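Local coordinates for protein Niban 2 (Homo sapiens, PDB 7CTP), which may suppress apoptosis and may promote melanoma cell invasion, and here comprises a PH domain with helical regions of a longer, membrane-associated protein, at residues A38-M43 with Q310-K315; G72-H77 with F171-E176; N86-V91 with V98-K103; H317-I322 with E533-E538. All blocks are in the same frame, centred on the assembly; numbering follows the deposited sequence.

Contact 1: A38-M43 with Q310-K315; sequences ALFNSM and QIITSK
The ring of Phe40 reaches out from helix 10-48 and is met on several sides by side chains of helix 260-337. Over one face stands the branch methyl of Ile311: CG2 lies 3.9 Å from the centroid of the Phe40 ring and 29° off its normal, a CH-pi contact displaced toward the outer carbons, where Ile311 CG2 comes within 3.4 Å of Phe40 CE1. Ile312 approaches differently, at about a right angle to the phenylalanine, with Ile312 CG1 near the ring plane and 4.0 Å from Phe40 CZ. The aliphatic end of Lys315 runs past the ring in the opposite direction, bringing its CE to 3.6 Å from Phe40 CE2 in an oblique approach. With CG of Phe40 anti to the backbone N (chi1 173°), the ring is carried across the wide gap between the two segments, whose axes come no nearer than 12.5 Å and cross at -115°. Phe40 also touches Met308, one turn before Ile312 on the same long helix. Bends at chi3 and chi4 turn the lysine end, and NZ donates its hydrogen bond to the backbone O of Phe529, in the loop before helix 532-555. No hydrogen bond joins the two segments. The contact is therefore apolar helix packing built round one aromatic ring, with the lysine lending its methylene chain while its probably charged amine is satisfied by a carbonyl.

Contact 2: G72-H77 with F171-E176; sequences GNLFQH and FCMMTE
Phe75 O accepts the shorter of the two backbone bonds, from Cys172 N at 3.0 Å, and the donor stands 33° out of the carbonyl plane. The same oxygen lies close to Phe171 CA, at 3.1 Å, in a CA-H...O contact, and near the plane of the Phe171 ring at its edge. The return bond, from Phe75 N to Cys172 O, is longer at 3.2 Å but nearly in line with the carbonyl. Together they make Phe75 and Cys172 an antiparallel hydrogen-bonded pair, followed by Gln76 and Phe171 as a non-hydrogen-bonded one. This pairing sets the first strand of the PH-domain sheet beside its last, 169-173, which leads into helix 176-194, the helix that closes the PH domain. On the face turned to that helix, Leu74 and Met173 lie alongside each other and both touch Trp182. The chi2 bend of Met173 (82°) folds the thioether back, so that CE presses tightly on Leu74 CD2 at 3.5 Å. Phe171 and Gln76 point the same way too: the aliphatic CG of Gln76 sits 3.6 Å from Phe171 CE1, and its amide plane is only 27° from that of the ring. On the other face, Cys172 SG meets Phe75 CB at 3.8 Å and makes an oblique sulfur-aromatic contact with the phenylalanine ring, beside Thr155 of the loop preceding strand 157-162.

Contact 3: N86-V91 with V98-K103; sequences NRFSLV and VLYENK
Phe88 holds CG anti to its own backbone N (chi1 -180°), while Tyr100 across the strand pair places CG beside its N (chi1 -62°); the two rings nevertheless point the same way, with Phe88 CD2 4.1 Å from Tyr100 CD1. Lys103, at the start of the helix that follows, lays its chain obliquely over one face of the Phe88 ring. Its CB lies 4.0 Å from the ring centroid in a CH-pi contact, and CE continues to the far end of the ring near CE1 and CZ. Tyr106 of the same helix packs against both rings and meets Tyr100 edge-to-face. The rings sit on one face of the beta hairpin of strands 84-91 and 97-100 in the PH domain. Tyr100 N gives Phe88 O an almost straight bond of 2.8 Å (178° at the hydrogen), whereas the return bond from Phe88 N is weak. Leu90 and Val98 exchange a sound pair, the shorter from Leu90 N to Val98 O at 2.7 Å. On the opposite face, Leu99 CD2 rests 3.6 Å from Ser89 CB. Arg87 folds at chi2, and its aliphatic chain packs along the Tyr100 carbonyl. The bonding thus weakens toward Glu101, where the strand gives way to the N-cap Asn102, and the hydrophobic cover that Lys103 and Tyr106 lay on Phe88 joins the short helix to the hairpin.

Contact 4: H317-I322 with E533-E538; sequences HLASKI and ENTYEE
The Tyr536 ring is met at its edge by the branch methyl of Ile322: Ile322 CG2 lies near the ring plane, 3.9 Å from Tyr536 CD1, and the two side chains cross at about a right angle. Leu504, Leu507 and Cys511 of helix 464-511 also touch this tyrosine, which thus stands between that helix and helix 260-337. The other branch of Ile322 ends at the backbone, with CD1 3.8 Å from Tyr536 N and 3.9 Å from Thr535 CG2. Thr535 fills the centre of the crossing. With OG1 beside the backbone N (chi1 -57°), the methyl CG2 falls anti to that N, turns toward helix 260-337 and rests 3.8 Å from Ala319 CA. The small side chain of Ala319 is consistent with the close approach of the backbones, the segment axes lying 9.4 Å apart and crossing at -62°. Beside the methyl, Leu318 CD2 also lies 3.4 Å from Thr535 OG1. With its hydroxyl bonded to the backbone carbonyl of Leu531, one turn earlier, the buried threonine meets helix 260-337 through its methyl and the side of a hydroxyl packed on a leucine methyl; van der Waals packing holds the crossing, without any hydrogen bond between the segments.

Contacts 1 and 4 lie side by side on the long helix 260-337, their centres about 13 Å apart, and meet where Lys315 O packs on Thr535 CG2; between them they fix helices 10-48 and 532-555 to this shared element. Both are buried and rely on packing alone, round an aromatic ring in contact 1 and a closer threonine-alanine crossing in contact 4. Contacts 2 and 3 sit on the opposite side of the chain's centre, in the PH domain, and share one sheet through backbone bonds between strands 70-77 and 84-91. There, main-chain hydrogen bonds set the pairing; contact 2 is buried, whereas contact 3 is partly exposed.

Contact 1: A38-M43 with Q310-K315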
loop_
_atom_site.group_PDB
_atom_site.type_symbol
_atom_site.label_atom_id
_atom_site.label_comp_id
_atom_site.label_asym_id
_atom_site.label_seq_id
_atom_site.Cartn_x
_atom_site.Cartn_y
_atom_site.Cartn_z
ATOM N N ALA A 38 -6.383 17.988 6.775
ATOM C CA ALA A 38 -5.081 17.334 6.828
ATOM C C ALA A 38 -3.967 18.338 7.084
ATOM O O ALA A 38 -3.019 18.050 7.828
ATOM C CB ALA A 38 -4.819 16.575 5.528
ATOM N N LEU A 39 -4.057 19.515 6.453
ATOM C CA LEU A 39 -3.061 20.563 6.666
ATOM C C LEU A 39 -3.075 21.039 8.111
ATOM O O LEU A 39 -2.020 21.165 8.748
ATOM C CB LEU A 39 -3.324 21.731 5.714
ATOM C CG LEU A 39 -2.366 22.926 5.820
ATOM C CD1 LEU A 39 -0.959 22.510 5.422
ATOM C CD2 LEU A 39 -2.863 24.058 4.925
ATOM N N PHE A 40 -4.266 21.300 8.652
ATOM C CA PHE A 40 -4.357 21.730 10.044
ATOM C C PHE A 40 -3.777 20.682 10.991
ATOM O O PHE A 40 -3.038 21.016 11.928
ATOM C CB PHE A 40 -5.805 22.027 10.421
ATOM C CG PHE A 40 -5.980 22.310 11.880
ATOM C CD1 PHE A 40 -5.656 23.553 12.394
ATOM C CD2 PHE A 40 -6.422 21.320 12.746
ATOM C CE1 PHE A 40 -5.794 23.814 13.745
ATOM C CE2 PHE A 40 -6.560 21.579 14.101
ATOM C CZ PHE A 40 -6.250 22.833 14.595
ATOM N N ASN A 41 -4.117 19.406 10.783
ATOM C CA ASN A 41 -3.637 18.371 11.703
ATOM C C ASN A 41 -2.118 18.257 11.666
ATOM O O ASN A 41 -1.469 18.074 12.706
ATOM C CB ASN A 41 -4.275 17.020 11.376
ATOM C CG ASN A 41 -5.759 16.981 11.695
ATOM O OD1 ASN A 41 -6.240 17.694 12.578
ATOM N ND2 ASN A 41 -6.491 16.130 10.981
ATOM N N SER A 42 -1.533 18.360 10.473
ATOM C CA SER A 42 -0.086 18.257 10.348
ATOM C C SER A 42 0.580 19.463 10.989
ATOM O O SER A 42 1.556 19.325 11.738
ATOM C CB SER A 42 0.316 18.129 8.878
ATOM O OG SER A 42 1.734 18.133 8.721
ATOM N N MET A 43 0.044 20.656 10.729
ATOM C CA MET A 43 0.634 21.852 11.321
ATOM C C MET A 43 0.474 21.860 12.831
ATOM O O MET A 43 1.367 22.327 13.547
ATOM C CB MET A 43 0.021 23.105 10.711
ATOM C CG MET A 43 0.466 23.317 9.295
ATOM S SD MET A 43 -0.151 24.879 8.671
ATOM C CE MET A 43 0.824 26.043 9.649
ATOM N N GLN A 310 -7.730 29.351 18.426
ATOM C CA GLN A 310 -9.164 29.539 18.237
ATOM C C GLN A 310 -9.769 28.383 17.446
ATOM O O GLN A 310 -10.916 27.981 17.691
ATOM C CB GLN A 310 -9.425 30.873 17.541
ATOM C CG GLN A 310 -9.104 32.108 18.401
ATOM C CD GLN A 310 -7.649 32.165 18.868
ATOM O OE1 GLN A 310 -6.712 32.129 18.060
ATOM N NE2 GLN A 310 -7.453 32.243 20.185
ATOM N N ILE A 311 -9.017 27.845 16.480
ATOM C CA ILE A 311 -9.489 26.669 15.747
ATOM C C ILE A 311 -9.621 25.476 16.689
ATOM O O ILE A 311 -10.626 24.752 16.660
ATOM C CB ILE A 311 -8.552 26.360 14.563
ATOM C CG1 ILE A 311 -8.545 27.528 13.570
ATOM C CG2 ILE A 311 -8.999 25.075 13.848
ATOM C CD1 ILE A 311 -7.531 27.376 12.450
ATOM N N ILE A 312 -8.632 25.273 17.563
ATOM C CA ILE A 312 -8.698 24.172 18.525
ATOM C C ILE A 312 -9.917 24.324 19.427
ATOM O O ILE A 312 -10.642 23.358 19.700
ATOM C CB ILE A 312 -7.399 24.102 19.346
ATOM C CG1 ILE A 312 -6.208 23.744 18.451
ATOM C CG2 ILE A 312 -7.542 23.087 20.485
ATOM C CD1 ILE A 312 -4.868 23.957 19.128
ATOM N N THR A 313 -10.156 25.548 19.909
ATOM C CA THR A 313 -11.308 25.819 20.762
ATOM C C THR A 313 -12.614 25.517 20.042
ATOM O O THR A 313 -13.533 24.905 20.607
ATOM C CB THR A 313 -11.269 27.278 21.209
ATOM O OG1 THR A 313 -10.129 27.464 22.055
ATOM C CG2 THR A 313 -12.543 27.655 21.940
ATOM N N SER A 314 -12.714 25.944 18.783
ATOM C CA SER A 314 -13.930 25.710 18.016
ATOM C C SER A 314 -14.121 24.222 17.752
ATOM O O SER A 314 -15.239 23.700 17.855
ATOM C CB SER A 314 -13.882 26.504 16.711
ATOM O OG SER A 314 -14.709 25.929 15.716
ATOM N N LYS A 315 -13.030 23.521 17.429
ATOM C CA LYS A 315 -13.089 22.075 17.223
ATOM C C LYS A 315 -13.575 21.364 18.486
ATOM O O LYS A 315 -14.447 20.486 18.425
ATOM C CB LYS A 315 -11.712 21.560 16.785
ATOM C CG LYS A 315 -11.733 20.214 16.040
ATOM C CD LYS A 315 -10.368 19.864 15.403
ATOM C CE LYS A 315 -10.066 20.673 14.124
ATOM N NZ LYS A 315 -10.112 19.860 12.843
#

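Contact 2: G72-H77 with F171-E176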
loop_
_atom_site.group_PDB
_atom_site.type_symbol
_atom_site.label_atom_id
_atom_site.label_comp_id
_atom_site.label_asym_id
_atom_site.label_seq_id
_atom_site.Cartn_x
_atom_site.Cartn_y
_atom_site.Cartn_z
ATOM N N GLY A 72 16.179 -11.650 -17.164
ATOM C CA GLY A 72 16.264 -13.014 -17.652
ATOM C C GLY A 72 15.263 -13.202 -18.765
ATOM O O GLY A 72 14.399 -12.352 -19.006
ATOM N N ASN A 73 15.395 -14.333 -19.453
ATOM C CA ASN A 73 14.488 -14.643 -20.547
ATOM C C ASN A 73 13.246 -15.348 -20.024
ATOM O O ASN A 73 13.319 -16.166 -19.101
ATOM C CB ASN A 73 15.177 -15.513 -21.597
ATOM C CG ASN A 73 16.289 -14.782 -22.323
ATOM O OD1 ASN A 73 16.194 -13.581 -22.587
ATOM N ND2 ASN A 73 17.355 -15.507 -22.649
ATOM N N LEU A 74 12.103 -15.005 -20.616
ATOM C CA LEU A 74 10.809 -15.590 -20.297
ATOM C C LEU A 74 10.075 -15.876 -21.593
ATOM O O LEU A 74 10.364 -15.279 -22.633
ATOM C CB LEU A 74 9.936 -14.643 -19.460
ATOM C CG LEU A 74 10.424 -14.205 -18.091
ATOM C CD1 LEU A 74 9.366 -13.408 -17.353
ATOM C CD2 LEU A 74 10.801 -15.441 -17.327
ATOM N N PHE A 75 9.096 -16.770 -21.520
ATOM C CA PHE A 75 8.093 -16.849 -22.564
ATOM C C PHE A 75 6.881 -16.030 -22.140
ATOM O O PHE A 75 6.497 -16.045 -20.968
ATOM C CB PHE A 75 7.697 -18.297 -22.830
ATOM C CG PHE A 75 8.841 -19.156 -23.262
ATOM C CD1 PHE A 75 9.530 -18.873 -24.430
ATOM C CD2 PHE A 75 9.234 -20.239 -22.499
ATOM C CE1 PHE A 75 10.589 -19.668 -24.840
ATOM C CE2 PHE A 75 10.297 -21.038 -22.899
ATOM C CZ PHE A 75 10.974 -20.748 -24.070
ATOM N N GLN A 76 6.310 -15.283 -23.081
ATOM C CA GLN A 76 5.101 -14.500 -22.834
ATOM C C GLN A 76 4.058 -14.787 -23.901
ATOM O O GLN A 76 4.364 -14.776 -25.098
ATOM C CB GLN A 76 5.392 -12.998 -22.800
ATOM C CG GLN A 76 4.177 -12.192 -22.347
ATOM C CD GLN A 76 4.236 -10.729 -22.746
ATOM O OE1 GLN A 76 5.107 -10.310 -23.509
ATOM N NE2 GLN A 76 3.290 -9.943 -22.235
ATOM N N HIS A 77 2.829 -15.032 -23.468
ATOM C CA HIS A 77 1.726 -15.178 -24.406
ATOM C C HIS A 77 1.378 -13.819 -24.997
ATOM O O HIS A 77 1.220 -12.840 -24.262
ATOM C CB HIS A 77 0.518 -15.775 -23.697
ATOM C CG HIS A 77 -0.652 -16.022 -24.593
ATOM N ND1 HIS A 77 -1.640 -15.082 -24.808
ATOM C CD2 HIS A 77 -0.996 -17.108 -25.326
ATOM C CE1 HIS A 77 -2.543 -15.581 -25.636
ATOM N NE2 HIS A 77 -2.175 -16.808 -25.963
ATOM N N PHE A 171 2.969 -15.574 -18.496
ATOM C CA PHE A 171 4.363 -15.949 -18.682
ATOM C C PHE A 171 4.531 -17.432 -18.380
ATOM O O PHE A 171 3.722 -18.034 -17.674
ATOM C CB PHE A 171 5.292 -15.158 -17.754
ATOM C CG PHE A 171 5.148 -13.666 -17.861
ATOM C CD1 PHE A 171 5.623 -12.992 -18.970
ATOM C CD2 PHE A 171 4.562 -12.940 -16.837
ATOM C CE1 PHE A 171 5.504 -11.606 -19.059
ATOM C CE2 PHE A 171 4.436 -11.569 -16.921
ATOM C CZ PHE A 171 4.908 -10.898 -18.033
ATOM N N CYS A 172 5.601 -18.028 -18.900
ATOM C CA CYS A 172 6.029 -19.302 -18.338
ATOM C C CYS A 172 7.550 -19.380 -18.399
ATOM O O CYS A 172 8.214 -18.640 -19.135
ATOM C CB CYS A 172 5.338 -20.511 -19.014
ATOM S SG CYS A 172 5.752 -20.827 -20.697
ATOM N N MET A 173 8.089 -20.242 -17.548
ATOM C CA MET A 173 9.519 -20.436 -17.394
ATOM C C MET A 173 9.860 -21.896 -17.656
ATOM O O MET A 173 9.000 -22.781 -17.624
ATOM C CB MET A 173 9.996 -20.040 -15.992
ATOM C CG MET A 173 9.859 -18.560 -15.679
ATOM S SD MET A 173 8.171 -18.168 -15.163
ATOM C CE MET A 173 8.191 -16.385 -15.231
ATOM N N MET A 174 11.143 -22.132 -17.891
ATOM C CA MET A 174 11.585 -23.454 -18.300
ATOM C C MET A 174 11.755 -24.394 -17.115
ATOM O O MET A 174 11.580 -25.610 -17.259
ATOM C CB MET A 174 12.891 -23.322 -19.071
ATOM C CG MET A 174 13.219 -24.518 -19.866
ATOM S SD MET A 174 13.939 -24.055 -21.434
ATOM C CE MET A 174 14.790 -22.561 -21.053
ATOM N N THR A 175 12.086 -23.855 -15.945
ATOM C CA THR A 175 12.400 -24.649 -14.769
ATOM C C THR A 175 11.643 -24.111 -13.566
ATOM O O THR A 175 11.332 -22.915 -13.495
ATOM C CB THR A 175 13.900 -24.627 -14.462
ATOM O OG1 THR A 175 14.291 -23.298 -14.096
ATOM C CG2 THR A 175 14.704 -25.063 -15.671
ATOM N N GLU A 176 11.364 -25.005 -12.612
ATOM C CA GLU A 176 10.790 -24.574 -11.340
ATOM C C GLU A 176 11.681 -23.548 -10.654
ATOM O O GLU A 176 11.179 -22.659 -9.955
ATOM C CB GLU A 176 10.555 -25.779 -10.425
ATOM C CG GLU A 176 9.852 -25.448 -9.104
ATOM C CD GLU A 176 9.704 -26.655 -8.194
ATOM O OE1 GLU A 176 8.637 -26.791 -7.557
ATOM O OE2 GLU A 176 10.655 -27.461 -8.109
#

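Contact 3: N86-V91 with V98-K103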
loop_
_atom_site.group_PDB
_atom_site.type_symbol
_atom_site.label_atom_id
_atom_site.label_comp_id
_atom_site.label_asym_id
_atom_site.label_seq_id
_atom_site.Cartn_x
_atom_site.Cartn_y
_atom_site.Cartn_z
ATOM N N ASN A 86 9.523 -15.711 -26.863
ATOM C CA ASN A 86 10.545 -15.345 -25.895
ATOM C C ASN A 86 10.536 -13.838 -25.708
ATOM O O ASN A 86 10.268 -13.081 -26.649
ATOM C CB ASN A 86 11.933 -15.802 -26.347
ATOM C CG ASN A 86 13.046 -15.241 -25.465
ATOM O OD1 ASN A 86 13.368 -15.804 -24.419
ATOM N ND2 ASN A 86 13.621 -14.112 -25.875
ATOM N N ARG A 87 10.805 -13.402 -24.481
ATOM C CA ARG A 87 10.990 -11.991 -24.194
ATOM C C ARG A 87 12.117 -11.851 -23.189
ATOM O O ARG A 87 12.181 -12.603 -22.213
ATOM C CB ARG A 87 9.710 -11.342 -23.638
ATOM C CG ARG A 87 8.609 -11.140 -24.660
ATOM C CD ARG A 87 8.836 -9.886 -25.490
ATOM N NE ARG A 87 7.804 -9.711 -26.506
ATOM C CZ ARG A 87 7.825 -10.290 -27.702
ATOM N NH1 ARG A 87 8.832 -11.084 -28.041
ATOM N NH2 ARG A 87 6.839 -10.071 -28.559
ATOM N N PHE A 88 13.020 -10.910 -23.444
ATOM C CA PHE A 88 13.983 -10.520 -22.427
ATOM C C PHE A 88 13.270 -9.600 -21.451
ATOM O O PHE A 88 12.767 -8.542 -21.845
ATOM C CB PHE A 88 15.198 -9.826 -23.031
ATOM C CG PHE A 88 16.216 -9.409 -22.012
ATOM C CD1 PHE A 88 16.885 -10.354 -21.251
ATOM C CD2 PHE A 88 16.491 -8.066 -21.797
ATOM C CE1 PHE A 88 17.822 -9.962 -20.297
ATOM C CE2 PHE A 88 17.426 -7.670 -20.845
ATOM C CZ PHE A 88 18.089 -8.615 -20.099
ATOM N N SER A 89 13.198 -10.018 -20.193
ATOM C CA SER A 89 12.398 -9.338 -19.186
ATOM C C SER A 89 13.333 -8.736 -18.150
ATOM O O SER A 89 14.213 -9.427 -17.628
ATOM C CB SER A 89 11.411 -10.312 -18.541
ATOM O OG SER A 89 10.964 -9.828 -17.290
ATOM N N LEU A 90 13.150 -7.450 -17.860
ATOM C CA LEU A 90 14.071 -6.699 -17.022
ATOM C C LEU A 90 13.289 -5.937 -15.967
ATOM O O LEU A 90 12.253 -5.337 -16.271
ATOM C CB LEU A 90 14.907 -5.727 -17.870
ATOM C CG LEU A 90 16.118 -5.006 -17.267
ATOM C CD1 LEU A 90 17.070 -4.623 -18.375
ATOM C CD2 LEU A 90 15.716 -3.765 -16.486
ATOM N N VAL A 91 13.789 -5.956 -14.737
ATOM C CA VAL A 91 13.206 -5.167 -13.656
ATOM C C VAL A 91 14.168 -4.040 -13.295
ATOM O O VAL A 91 15.188 -4.288 -12.641
ATOM C CB VAL A 91 12.901 -6.029 -12.424
ATOM C CG1 VAL A 91 12.407 -5.141 -11.284
ATOM C CG2 VAL A 91 11.859 -7.089 -12.769
ATOM N N VAL A 98 9.816 -4.676 -17.493
ATOM C CA VAL A 98 10.105 -4.195 -18.841
ATOM C C VAL A 98 10.421 -5.384 -19.735
ATOM O O VAL A 98 11.330 -6.167 -19.438
ATOM C CB VAL A 98 11.265 -3.190 -18.833
ATOM C CG1 VAL A 98 11.423 -2.584 -20.192
ATOM C CG2 VAL A 98 11.009 -2.114 -17.794
ATOM N N LEU A 99 9.683 -5.511 -20.837
ATOM C CA LEU A 99 9.803 -6.645 -21.747
ATOM C C LEU A 99 10.349 -6.176 -23.094
ATOM O O LEU A 99 9.763 -5.294 -23.733
ATOM C CB LEU A 99 8.450 -7.330 -21.927
ATOM C CG LEU A 99 7.695 -7.685 -20.639
ATOM C CD1 LEU A 99 6.326 -8.273 -20.953
ATOM C CD2 LEU A 99 8.507 -8.654 -19.804
ATOM N N TYR A 100 11.462 -6.774 -23.523
ATOM C CA TYR A 100 12.055 -6.555 -24.836
ATOM C C TYR A 100 11.887 -7.805 -25.687
ATOM O O TYR A 100 11.684 -8.901 -25.165
ATOM C CB TYR A 100 13.544 -6.216 -24.725
ATOM C CG TYR A 100 13.844 -4.946 -23.968
ATOM C CD1 TYR A 100 13.947 -4.948 -22.584
ATOM C CD2 TYR A 100 14.036 -3.745 -24.640
ATOM C CE1 TYR A 100 14.229 -3.789 -21.886
ATOM C CE2 TYR A 100 14.317 -2.577 -23.952
ATOM C CZ TYR A 100 14.414 -2.609 -22.575
ATOM O OH TYR A 100 14.690 -1.457 -21.873
ATOM N N GLU A 101 11.997 -7.636 -27.011
ATOM C CA GLU A 101 11.857 -8.776 -27.918
ATOM C C GLU A 101 12.872 -9.863 -27.581
ATOM O O GLU A 101 12.527 -11.045 -27.463
ATOM C CB GLU A 101 12.003 -8.317 -29.372
ATOM C CG GLU A 101 11.784 -9.430 -30.400
ATOM C CD GLU A 101 11.447 -8.899 -31.783
ATOM O OE1 GLU A 101 10.742 -9.599 -32.541
ATOM O OE2 GLU A 101 11.891 -7.780 -32.115
ATOM N N ASN A 102 14.132 -9.476 -27.411
ATOM C CA ASN A 102 15.171 -10.371 -26.926
ATOM C C ASN A 102 16.266 -9.500 -26.333
ATOM O O ASN A 102 16.196 -8.270 -26.382
ATOM C CB ASN A 102 15.699 -11.293 -28.035
ATOM C CG ASN A 102 15.931 -10.567 -29.347
ATOM O OD1 ASN A 102 16.539 -9.498 -29.386
ATOM N ND2 ASN A 102 15.439 -11.150 -30.434
ATOM N N LYS A 103 17.276 -10.150 -25.755
ATOM C CA LYS A 103 18.356 -9.401 -25.122
ATOM C C LYS A 103 19.220 -8.687 -26.154
ATOM O O LYS A 103 19.726 -7.594 -25.883
ATOM C CB LYS A 103 19.201 -10.330 -24.252
ATOM C CG LYS A 103 20.330 -9.632 -23.507
ATOM C CD LYS A 103 21.085 -10.621 -22.623
ATOM C CE LYS A 103 21.508 -9.987 -21.300
ATOM N NZ LYS A 103 22.711 -10.647 -20.698
#

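Contact 4: H317-I322 with E533-E538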
loop_
_atom_site.group_PDB
_atom_site.type_symbol
_atom_site.label_atom_id
_atom_site.label_comp_id
_atom_site.label_asym_id
_atom_site.label_seq_id
_atom_site.Cartn_x
_atom_site.Cartn_y
_atom_site.Cartn_z
ATOM N N HIS A 317 -15.392 22.629 20.938
ATOM C CA HIS A 317 -16.797 22.936 21.195
ATOM C C HIS A 317 -17.708 22.065 20.339
ATOM O O HIS A 317 -18.704 21.521 20.829
ATOM C CB HIS A 317 -17.074 24.417 20.947
ATOM C CG HIS A 317 -18.489 24.826 21.227
ATOM N ND1 HIS A 317 -19.369 25.197 20.232
ATOM C CD2 HIS A 317 -19.176 24.923 22.390
ATOM C CE1 HIS A 317 -20.537 25.503 20.770
ATOM N NE2 HIS A 317 -20.445 25.347 22.078
ATOM N N LEU A 318 -17.385 21.929 19.049
ATOM C CA LEU A 318 -18.140 21.024 18.187
ATOM C C LEU A 318 -18.098 19.600 18.725
ATOM O O LEU A 318 -19.128 18.917 18.796
ATOM C CB LEU A 318 -17.583 21.078 16.765
ATOM C CG LEU A 318 -18.119 20.100 15.720
ATOM C CD1 LEU A 318 -19.601 20.340 15.448
ATOM C CD2 LEU A 318 -17.288 20.234 14.442
ATOM N N ALA A 319 -16.910 19.138 19.110
ATOM C CA ALA A 319 -16.776 17.772 19.610
ATOM C C ALA A 319 -17.647 17.554 20.838
ATOM O O ALA A 319 -18.253 16.489 20.997
ATOM C CB ALA A 319 -15.313 17.463 19.925
ATOM N N SER A 320 -17.731 18.562 21.711
ATOM C CA SER A 320 -18.512 18.417 22.934
ATOM C C SER A 320 -19.983 18.202 22.622
ATOM O O SER A 320 -20.655 17.406 23.288
ATOM C CB SER A 320 -18.333 19.645 23.826
ATOM O OG SER A 320 -19.033 20.754 23.276
ATOM N N LYS A 321 -20.499 18.890 21.598
ATOM C CA LYS A 321 -21.899 18.738 21.217
ATOM C C LYS A 321 -22.143 17.394 20.542
ATOM O O LYS A 321 -23.207 16.786 20.711
ATOM C CB LYS A 321 -22.313 19.874 20.289
ATOM C CG LYS A 321 -22.181 21.252 20.902
ATOM C CD LYS A 321 -23.135 21.442 22.072
ATOM C CE LYS A 321 -23.137 22.904 22.522
ATOM N NZ LYS A 321 -23.088 23.030 24.005
ATOM N N ILE A 322 -21.176 16.928 19.755
ATOM C CA ILE A 322 -21.298 15.613 19.130
ATOM C C ILE A 322 -21.234 14.510 20.187
ATOM O O ILE A 322 -22.017 13.551 20.154
ATOM C CB ILE A 322 -20.211 15.444 18.056
ATOM C CG1 ILE A 322 -20.453 16.427 16.905
ATOM C CG2 ILE A 322 -20.156 14.001 17.559
ATOM C CD1 ILE A 322 -19.301 16.466 15.900
ATOM N N GLU A 533 -17.972 15.810 9.919
ATOM C CA GLU A 533 -17.736 14.379 9.789
ATOM C C GLU A 533 -16.423 13.960 10.442
ATOM O O GLU A 533 -16.375 12.962 11.168
ATOM C CB GLU A 533 -17.752 13.983 8.323
ATOM C CG GLU A 533 -17.712 12.496 8.130
ATOM C CD GLU A 533 -19.041 11.808 8.378
ATOM O OE1 GLU A 533 -20.094 12.455 8.199
ATOM O OE2 GLU A 533 -19.019 10.606 8.734
ATOM N N ASN A 534 -15.339 14.703 10.185
ATOM C CA ASN A 534 -14.041 14.354 10.755
ATOM C C ASN A 534 -14.043 14.481 12.273
ATOM O O ASN A 534 -13.422 13.674 12.975
ATOM C CB ASN A 534 -12.943 15.248 10.179
ATOM C CG ASN A 534 -12.616 14.916 8.747
ATOM O OD1 ASN A 534 -13.498 14.886 7.891
ATOM N ND2 ASN A 534 -11.337 14.655 8.475
ATOM N N THR A 535 -14.698 15.518 12.788
ATOM C CA THR A 535 -14.789 15.694 14.232
ATOM C C THR A 535 -15.580 14.553 14.860
ATOM O O THR A 535 -15.168 13.970 15.874
ATOM C CB THR A 535 -15.425 17.044 14.546
ATOM O OG1 THR A 535 -14.647 18.088 13.933
ATOM C CG2 THR A 535 -15.472 17.275 16.055
ATOM N N TYR A 536 -16.707 14.201 14.243
ATOM C CA TYR A 536 -17.490 13.048 14.680
ATOM C C TYR A 536 -16.652 11.771 14.676
ATOM O O TYR A 536 -16.671 10.996 15.640
ATOM C CB TYR A 536 -18.715 12.907 13.780
ATOM C CG TYR A 536 -19.385 11.542 13.816
ATOM C CD1 TYR A 536 -20.048 11.103 14.957
ATOM C CD2 TYR A 536 -19.384 10.717 12.698
ATOM C CE1 TYR A 536 -20.679 9.867 14.987
ATOM C CE2 TYR A 536 -20.013 9.479 12.717
ATOM C CZ TYR A 536 -20.658 9.062 13.865
ATOM O OH TYR A 536 -21.284 7.831 13.881
ATOM N N GLU A 537 -15.893 11.540 13.602
ATOM C CA GLU A 537 -15.077 10.332 13.543
ATOM C C GLU A 537 -13.990 10.338 14.612
ATOM O O GLU A 537 -13.630 9.280 15.141
ATOM C CB GLU A 537 -14.477 10.162 12.147
ATOM C CG GLU A 537 -15.534 9.888 11.087
ATOM C CD GLU A 537 -14.952 9.485 9.749
ATOM O OE1 GLU A 537 -13.714 9.333 9.645
ATOM O OE2 GLU A 537 -15.753 9.308 8.801
ATOM N N GLU A 538 -13.460 11.519 14.955
ATOM C CA GLU A 538 -12.495 11.600 16.051
ATOM C C GLU A 538 -13.156 11.282 17.389
ATOM O O GLU A 538 -12.532 10.667 18.263
ATOM C CB GLU A 538 -11.848 12.991 16.101
ATOM C CG GLU A 538 -10.900 13.292 14.943
ATOM C CD GLU A 538 -10.298 14.692 15.021
ATOM O OE1 GLU A 538 -10.000 15.285 13.957
ATOM O OE2 GLU A 538 -10.129 15.200 16.149
#